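Side-chain contact in uncharacterized protein (Corynebacterium diphtheriae NCTC 13129, PDB 3B4Q), which is of unknown function but is a small all-helical domain related to the C-terminal part of resuscitation-promoting factor Rpf1: residues E67-Y70 and Q71-T75. Residues are numbered along the deposited sequence; the frame is centred on the assembly and turned at random.
Sequences EAFY and QANRT
Tyr70 CG lies anti to the backbone N (chi1 173°), while Arg74, bent at chi2 (-76°) and again at chi3, doubles back to lie across the Tyr70 ring. The outcome illustrates how side chains three or four residues apart interlock where a helix gives way to a loop. Arg74 CD sits over the middle of one ring face, 3.6 Å from the Tyr70 centroid, a CH-pi contact. Beyond it the guanidinium runs nearly parallel to the ring, the planes only 10° apart, but is shifted outward so that its face lies against Tyr70 OH rather than the ring centre.

Gln71 helps to hold that guanidinium: Arg74 NH1 donates to Gln71 OE1 at 3.2 Å, with the acceptor in the guanidinium plane. The other end of the same amide is used too, since Gln71 NE2 gives Glu67 OE2 a nearly straight bond of 2.9 Å, arriving from above the carboxylate plane. Glu67, Gln71 and Arg74 thus form a polar chain running from the helix surface onto the following loop, and the amide is gripped at both ends, which is consistent with its assigned orientation.

Near the end of the helix, Asn73 ND2 reaches back to Phe69 O, meeting a lone pair in the carbonyl plane at 2.9 Å, and Asn73 N bonds to Tyr70 O at 3.1 Å as the chain leaves the helical path.

Toward the rest of the domain, Tyr70 OH is hydrogen-bonded to Asp45 and its ring stacks with Tyr48, both on helix 39-56, whereas Tyr70 and Asn73 touch Phe80 and Phe69 touches Ala83, joining the end of helix 64-72 to helix 77-83.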
loop_
_atom_site.group_PDB
_atom_site.type_symbol
_atom_site.label_atom_id
_atom_site.label_comp_id
_atom_site.label_asym_id
_atom_site.label_seq_id
_atom_site.Cartn_x
_atom_site.Cartn_y
_atom_site.Cartn_z
ATOM N N GLU A 67 0.534 2.059 12.025
ATOM C CA GLU A 67 1.567 3.083 11.959
ATOM C C GLU A 67 2.953 2.468 12.089
ATOM O O GLU A 67 3.886 2.850 11.387
ATOM C CB GLU A 67 1.345 4.162 13.051
ATOM C CG GLU A 67 2.544 5.086 13.275
ATOM C CD GLU A 67 2.713 6.123 12.182
ATOM O OE1 GLU A 67 1.761 6.303 11.389
ATOM O OE2 GLU A 67 3.798 6.770 12.111
ATOM N N ALA A 68 3.088 1.510 12.998
ATOM C CA ALA A 68 4.403 0.913 13.232
ATOM C C ALA A 68 4.856 0.134 12.017
ATOM O O ALA A 68 6.008 0.246 11.594
ATOM C CB ALA A 68 4.376 0.012 14.440
ATOM N N PHE A 69 3.934 -0.640 11.441
ATOM C CA PHE A 69 4.294 -1.382 10.219
ATOM C C PHE A 69 4.601 -0.485 8.991
ATOM O O PHE A 69 5.404 -0.830 8.123
ATOM C CB PHE A 69 3.266 -2.436 9.911
ATOM C CG PHE A 69 3.374 -3.664 10.795
ATOM C CD1 PHE A 69 4.618 -4.265 11.045
ATOM C CD2 PHE A 69 2.237 -4.229 11.371
ATOM C CE1 PHE A 69 4.728 -5.428 11.855
ATOM C CE2 PHE A 69 2.333 -5.369 12.172
ATOM C CZ PHE A 69 3.585 -5.964 12.425
ATOM N N TYR A 70 3.965 0.676 8.936
ATOM C CA TYR A 70 4.322 1.679 7.939
ATOM C C TYR A 70 5.769 2.116 8.159
ATOM O O TYR A 70 6.575 2.102 7.240
ATOM C CB TYR A 70 3.354 2.861 8.041
ATOM C CG TYR A 70 3.699 4.062 7.189
ATOM C CD1 TYR A 70 3.673 3.999 5.794
ATOM C CD2 TYR A 70 3.997 5.288 7.786
ATOM C CE1 TYR A 70 3.986 5.128 5.026
ATOM C CE2 TYR A 70 4.270 6.406 7.035
ATOM C CZ TYR A 70 4.275 6.329 5.661
ATOM O OH TYR A 70 4.560 7.444 4.886
ATOM N N GLN A 71 6.099 2.493 9.393
ATOM C CA GLN A 71 7.462 3.001 9.646
ATOM C C GLN A 71 8.516 1.902 9.467
ATOM O O GLN A 71 9.669 2.175 9.096
ATOM C CB GLN A 71 7.575 3.648 11.027
ATOM C CG GLN A 71 6.639 4.851 11.188
ATOM C CD GLN A 71 6.979 6.070 10.307
ATOM O OE1 GLN A 71 8.027 6.124 9.645
ATOM N NE2 GLN A 71 6.082 7.061 10.307
ATOM N N ALA A 72 8.117 0.665 9.718
ATOM C CA ALA A 72 9.051 -0.439 9.559
ATOM C C ALA A 72 9.222 -0.884 8.111
ATOM O O ALA A 72 10.068 -1.714 7.828
ATOM C CB ALA A 72 8.652 -1.607 10.442
ATOM N N ASN A 73 8.372 -0.399 7.194
ATOM C CA ASN A 73 8.392 -0.854 5.818
ATOM C C ASN A 73 8.200 0.266 4.806
ATOM O O ASN A 73 7.480 0.094 3.805
ATOM C CB ASN A 73 7.266 -1.889 5.642
ATOM C CG ASN A 73 7.518 -3.149 6.425
ATOM O OD1 ASN A 73 8.300 -4.026 6.004
ATOM N ND2 ASN A 73 6.863 -3.254 7.564
ATOM N N ARG A 74 8.871 1.389 5.017
ATOM C CA ARG A 74 8.595 2.592 4.228
ATOM C C ARG A 74 8.934 2.380 2.751
ATOM O O ARG A 74 8.310 2.996 1.907
ATOM C CB ARG A 74 9.361 3.806 4.793
ATOM C CG ARG A 74 8.892 4.235 6.174
ATOM C CD ARG A 74 7.561 4.985 6.110
ATOM N NE ARG A 74 7.611 6.141 5.205
ATOM C CZ ARG A 74 7.890 7.385 5.597
ATOM N NH1 ARG A 74 8.147 7.648 6.884
ATOM N NH2 ARG A 74 7.922 8.370 4.692
ATOM N N THR A 75 9.911 1.521 2.446
ATOM C CA THR A 75 10.411 1.395 1.063
ATOM C C THR A 75 10.177 -0.001 0.527
ATOM O O THR A 75 10.582 -0.338 -0.593
ATOM C CB THR A 75 11.938 1.740 0.932
ATOM O OG1 THR A 75 12.704 0.678 1.503
ATOM C CG2 THR A 75 12.272 3.017 1.637
#